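Local coordinates for protein 5-cytosine DNA methyltransferase (Entamoeba histolytica, PDB 3QV2) that probably transfers a methyl group from S-adenosyl-L-methionine to carbon 5 of cytosine in tRNA or DNA, at residues W80-Y89 and D102-Y112. Numbering follows the deposited sequence.
Sequences WFMSPPCQPY and DPRAKSVLHLY. With SAH (S-adenosyl-L-homocysteine), chain B.
W80 turns its edge to one face of Y112, in a T-shaped pair with ring planes 74° apart. The carbonyl oxygen of L111 lies at the W80 edge, near the ring plane. This is the Rossmann-like core of a class I methyltransferase. Helix segment 106-112 runs nearly antiparallel to strand segment 80-82. M82 meets the Y112 edge in a Met-aromatic contact, SD 3.7 Å from CE2. M82 CG sits between the backbone N and the carbonyl carbon, and a bend at chi3 (58°) places CE against L111 CD1, tip to tip.

After the strand comes the Pro-Pro-Cys motif of the C5-methyltransferases. C86 is the predicted catalytic cysteine. P84 CG sits 3.6 Å from V108 CG2. P85 packs CG against R104 O and the adenine C8 of S-adenosyl-L-homocysteine, whose amino N donates to S83 OG.

At the far end, Q87 CB lies over one face of the R104 guanidinium, offset toward its rim. P88 CB lies over the Y89 ring, while P88 CG packs on R104 CB. D102 OD1 lies close to the guanidinium plane of R104 and accepts from NH1 at 3.0 Å. The hydrogen bond within this salt bridge is bent, N-H...O 140°, and uses the syn lone pair of OD1.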
loop_
_atom_site.group_PDB
_atom_site.type_symbol
_atom_site.label_atom_id
_atom_site.label_comp_id
_atom_site.label_asym_id
_atom_site.label_seq_id
_atom_site.Cartn_x
_atom_site.Cartn_y
_atom_site.Cartn_z
ATOM N N TRP A 80 -15.249 -5.889 0.941
ATOM C CA TRP A 80 -14.030 -6.427 0.353
ATOM C C TRP A 80 -12.938 -5.366 0.289
ATOM O O TRP A 80 -13.091 -4.347 -0.383
ATOM C CB TRP A 80 -14.295 -6.951 -1.059
ATOM C CG TRP A 80 -14.960 -8.290 -1.122
ATOM C CD1 TRP A 80 -15.576 -8.955 -0.100
ATOM C CD2 TRP A 80 -15.071 -9.132 -2.272
ATOM N NE1 TRP A 80 -16.066 -10.159 -0.547
ATOM C CE2 TRP A 80 -15.766 -10.293 -1.884
ATOM C CE3 TRP A 80 -14.647 -9.020 -3.603
ATOM C CZ2 TRP A 80 -16.051 -11.331 -2.764
ATOM C CZ3 TRP A 80 -14.929 -10.051 -4.481
ATOM C CH2 TRP A 80 -15.624 -11.191 -4.058
ATOM N N PHE A 81 -11.840 -5.607 0.999
ATOM C CA PHE A 81 -10.639 -4.790 0.857
ATOM C C PHE A 81 -9.577 -5.621 0.158
ATOM O O PHE A 81 -9.388 -6.794 0.483
ATOM C CB PHE A 81 -10.119 -4.328 2.219
ATOM C CG PHE A 81 -10.951 -3.253 2.857
ATOM C CD1 PHE A 81 -12.017 -2.690 2.180
ATOM C CD2 PHE A 81 -10.659 -2.798 4.132
ATOM C CE1 PHE A 81 -12.780 -1.700 2.763
ATOM C CE2 PHE A 81 -11.419 -1.807 4.721
ATOM C CZ PHE A 81 -12.481 -1.258 4.034
ATOM N N MET A 82 -8.880 -5.022 -0.802
ATOM C CA MET A 82 -7.872 -5.764 -1.547
ATOM C C MET A 82 -6.882 -4.886 -2.304
ATOM O O MET A 82 -7.245 -3.858 -2.879
ATOM C CB MET A 82 -8.540 -6.727 -2.528
ATOM C CG MET A 82 -9.245 -6.037 -3.684
ATOM S SD MET A 82 -9.856 -7.206 -4.912
ATOM C CE MET A 82 -10.924 -8.226 -3.904
ATOM N N SER A 83 -5.626 -5.312 -2.297
ATOM C CA SER A 83 -4.607 -4.744 -3.164
ATOM C C SER A 83 -3.870 -5.891 -3.843
ATOM O O SER A 83 -2.842 -6.362 -3.351
ATOM C CB SER A 83 -3.640 -3.864 -2.372
ATOM O OG SER A 83 -3.079 -4.574 -1.286
ATOM N N PRO A 84 -4.413 -6.360 -4.975
ATOM C CA PRO A 84 -3.908 -7.529 -5.702
ATOM C C PRO A 84 -2.456 -7.359 -6.125
ATOM O O PRO A 84 -1.989 -6.226 -6.236
ATOM C CB PRO A 84 -4.808 -7.581 -6.942
ATOM C CG PRO A 84 -6.053 -6.857 -6.542
ATOM C CD PRO A 84 -5.588 -5.764 -5.633
ATOM N N PRO A 85 -1.747 -8.475 -6.357
ATOM C CA PRO A 85 -0.373 -8.413 -6.861
ATOM C C PRO A 85 -0.286 -7.458 -8.047
ATOM O O PRO A 85 -1.146 -7.499 -8.928
ATOM C CB PRO A 85 -0.108 -9.850 -7.307
ATOM C CG PRO A 85 -0.964 -10.675 -6.407
ATOM C CD PRO A 85 -2.210 -9.862 -6.176
ATOM N N CYS A 86 0.737 -6.611 -8.068
ATOM C CA CYS A 86 0.827 -5.552 -9.066
ATOM C C CYS A 86 1.810 -5.869 -10.189
ATOM O O CYS A 86 1.901 -5.128 -11.167
ATOM C CB CYS A 86 1.220 -4.233 -8.398
ATOM S SG CYS A 86 2.832 -4.275 -7.582
ATOM N N GLN A 87 2.542 -6.968 -10.045
ATOM C CA GLN A 87 3.553 -7.344 -11.031
ATOM C C GLN A 87 3.029 -7.408 -12.472
ATOM O O GLN A 87 3.666 -6.886 -13.385
ATOM C CB GLN A 87 4.219 -8.672 -10.653
ATOM C CG GLN A 87 4.964 -8.654 -9.327
ATOM C CD GLN A 87 4.104 -9.117 -8.168
ATOM O OE1 GLN A 87 2.880 -8.989 -8.196
ATOM N NE2 GLN A 87 4.742 -9.669 -7.143
ATOM N N PRO A 88 1.866 -8.049 -12.681
ATOM C CA PRO A 88 1.360 -8.242 -14.046
ATOM C C PRO A 88 1.116 -6.940 -14.808
ATOM O O PRO A 88 0.947 -6.971 -16.028
ATOM C CB PRO A 88 0.022 -8.957 -13.823
ATOM C CG PRO A 88 0.152 -9.604 -12.491
ATOM C CD PRO A 88 0.982 -8.666 -11.677
ATOM N N TYR A 89 1.106 -5.811 -14.107
ATOM C CA TYR A 89 0.632 -4.568 -14.704
ATOM C C TYR A 89 1.728 -3.560 -15.036
ATOM O O TYR A 89 1.801 -2.482 -14.447
ATOM C CB TYR A 89 -0.454 -3.950 -13.820
ATOM C CG TYR A 89 -1.445 -4.988 -13.360
ATOM C CD1 TYR A 89 -2.313 -5.589 -14.261
ATOM C CD2 TYR A 89 -1.490 -5.396 -12.034
ATOM C CE1 TYR A 89 -3.209 -6.554 -13.852
ATOM C CE2 TYR A 89 -2.385 -6.359 -11.616
ATOM C CZ TYR A 89 -3.241 -6.935 -12.530
ATOM O OH TYR A 89 -4.136 -7.896 -12.124
ATOM N N ASP A 102 -1.585 -13.762 -17.022
ATOM C CA ASP A 102 -0.534 -13.826 -16.012
ATOM C C ASP A 102 -1.032 -14.549 -14.763
ATOM O O ASP A 102 -2.059 -14.182 -14.196
ATOM C CB ASP A 102 -0.051 -12.418 -15.661
ATOM C CG ASP A 102 1.211 -12.424 -14.823
ATOM O OD1 ASP A 102 2.116 -11.611 -15.105
ATOM O OD2 ASP A 102 1.300 -13.238 -13.882
ATOM N N PRO A 103 -0.297 -15.584 -14.330
ATOM C CA PRO A 103 -0.685 -16.412 -13.181
ATOM C C PRO A 103 -0.865 -15.615 -11.887
ATOM O O PRO A 103 -1.631 -16.038 -11.021
ATOM C CB PRO A 103 0.479 -17.405 -13.048
ATOM C CG PRO A 103 1.605 -16.809 -13.832
ATOM C CD PRO A 103 0.962 -16.043 -14.940
ATOM N N ARG A 104 -0.179 -14.483 -11.760
ATOM C CA ARG A 104 -0.280 -13.667 -10.551
ATOM C C ARG A 104 -1.577 -12.863 -10.512
ATOM O O ARG A 104 -1.906 -12.252 -9.496
ATOM C CB ARG A 104 0.920 -12.729 -10.421
ATOM C CG ARG A 104 2.265 -13.433 -10.428
ATOM C CD ARG A 104 3.065 -13.054 -11.659
ATOM N NE ARG A 104 4.289 -12.340 -11.320
ATOM C CZ ARG A 104 4.989 -11.602 -12.176
ATOM N NH1 ARG A 104 4.582 -11.464 -13.430
ATOM N NH2 ARG A 104 6.094 -10.991 -11.772
ATOM N N ALA A 105 -2.305 -12.861 -11.623
ATOM C CA ALA A 105 -3.586 -12.170 -11.696
ATOM C C ALA A 105 -4.734 -13.156 -11.520
ATOM O O ALA A 105 -5.896 -12.763 -11.415
ATOM C CB ALA A 105 -3.716 -11.435 -13.018
ATOM N N LYS A 106 -4.394 -14.441 -11.486
ATOM C CA LYS A 106 -5.384 -15.509 -11.405
ATOM C C LYS A 106 -6.289 -15.378 -10.182
ATOM O O LYS A 106 -7.486 -15.662 -10.251
ATOM C CB LYS A 106 -4.690 -16.873 -11.406
ATOM C CG LYS A 106 -5.627 -18.057 -11.565
ATOM C CD LYS A 106 -4.853 -19.348 -11.776
ATOM C CE LYS A 106 -5.785 -20.523 -12.023
ATOM N NZ LYS A 106 -6.666 -20.791 -10.854
ATOM N N SER A 107 -5.718 -14.942 -9.064
ATOM C CA SER A 107 -6.474 -14.823 -7.821
ATOM C C SER A 107 -7.540 -13.727 -7.874
ATOM O O SER A 107 -8.670 -13.934 -7.435
ATOM C CB SER A 107 -5.530 -14.597 -6.636
ATOM O OG SER A 107 -4.619 -13.545 -6.900
ATOM N N VAL A 108 -7.181 -12.566 -8.415
ATOM C CA VAL A 108 -8.105 -11.436 -8.459
ATOM C C VAL A 108 -9.197 -11.639 -9.508
ATOM O O VAL A 108 -10.326 -11.183 -9.336
ATOM C CB VAL A 108 -7.374 -10.100 -8.708
ATOM C CG1 VAL A 108 -6.848 -10.035 -10.132
ATOM C CG2 VAL A 108 -8.302 -8.927 -8.422
ATOM N N LEU A 109 -8.858 -12.329 -10.592
ATOM C CA LEU A 109 -9.848 -12.671 -11.607
ATOM C C LEU A 109 -10.831 -13.694 -11.049
ATOM O O LEU A 109 -12.028 -13.632 -11.319
ATOM C CB LEU A 109 -9.172 -13.225 -12.863
ATOM C CG LEU A 109 -8.415 -12.222 -13.735
ATOM C CD1 LEU A 109 -7.630 -12.937 -14.828
ATOM C CD2 LEU A 109 -9.375 -11.205 -14.332
ATOM N N HIS A 110 -10.307 -14.631 -10.266
ATOM C CA HIS A 110 -11.121 -15.661 -9.638
ATOM C C HIS A 110 -12.200 -15.047 -8.754
ATOM O O HIS A 110 -13.367 -15.432 -8.824
ATOM C CB HIS A 110 -10.236 -16.592 -8.808
ATOM C CG HIS A 110 -11.004 -17.593 -8.000
ATOM N ND1 HIS A 110 -11.879 -18.493 -8.568
ATOM C CD2 HIS A 110 -11.028 -17.834 -6.668
ATOM C CE1 HIS A 110 -12.408 -19.248 -7.621
ATOM N NE2 HIS A 110 -11.909 -18.867 -6.459
ATOM N N LEU A 111 -11.802 -14.089 -7.924
ATOM C CA LEU A 111 -12.723 -13.457 -6.985
ATOM C C LEU A 111 -13.909 -12.790 -7.678
ATOM O O LEU A 111 -15.039 -12.869 -7.197
ATOM C CB LEU A 111 -11.991 -12.436 -6.111
ATOM C CG LEU A 111 -10.903 -12.995 -5.192
ATOM C CD1 LEU A 111 -10.263 -11.883 -4.371
ATOM C CD2 LEU A 111 -11.472 -14.074 -4.283
ATOM N N TYR A 112 -13.652 -12.136 -8.806
ATOM C CA TYR A 112 -14.700 -11.395 -9.504
ATOM C C TYR A 112 -15.456 -12.237 -10.533
ATOM O O TYR A 112 -16.651 -12.036 -10.747
ATOM C CB TYR A 112 -14.134 -10.121 -10.139
ATOM C CG TYR A 112 -13.731 -9.075 -9.123
ATOM C CD1 TYR A 112 -14.666 -8.189 -8.605
ATOM C CD2 TYR A 112 -12.418 -8.976 -8.676
ATOM C CE1 TYR A 112 -14.306 -7.234 -7.672
ATOM C CE2 TYR A 112 -12.050 -8.023 -7.743
ATOM C CZ TYR A 112 -13.000 -7.154 -7.245
ATOM O OH TYR A 112 -12.647 -6.200 -6.316
HETATM N N SAH B . -1.680 -4.173 0.850
HETATM C CA SAH B . -0.918 -5.107 1.657
HETATM C CB SAH B . 0.038 -5.918 0.793
HETATM C CG SAH B . -0.320 -6.170 -0.652
HETATM S SD SAH B . 0.884 -7.058 -1.660
HETATM C C SAH B . -0.181 -4.351 2.733
HETATM O O SAH B . 0.896 -4.817 3.202
HETATM O OXT SAH B . -0.648 -3.245 3.171
HETATM C "C5'" SAH B . 0.103 -8.480 -2.390
HETATM C "C4'" SAH B . -0.086 -9.688 -1.547
HETATM O "O4'" SAH B . -0.930 -10.561 -2.213
HETATM C "C3'" SAH B . 1.197 -10.371 -1.370
HETATM O "O3'" SAH B . 1.596 -10.281 -0.045
HETATM C "C2'" SAH B . 0.999 -11.750 -1.735
HETATM O "O2'" SAH B . 1.482 -12.578 -0.736
HETATM C "C1'" SAH B . -0.453 -11.899 -1.868
HETATM N N9 SAH B . -0.796 -12.927 -2.809
HETATM C C8 SAH B . -0.347 -13.153 -4.051
HETATM N N7 SAH B . -0.984 -14.241 -4.513
HETATM C C5 SAH B . -1.827 -14.691 -3.553
HETATM C C6 SAH B . -2.718 -15.764 -3.484
HETATM N N6 SAH B . -2.873 -16.666 -4.599
HETATM N N1 SAH B . -3.424 -15.935 -2.352
HETATM C C2 SAH B . -3.296 -15.111 -1.304
HETATM N N3 SAH B . -2.449 -14.076 -1.349
HETATM C C4 SAH B . -1.710 -13.847 -2.449
#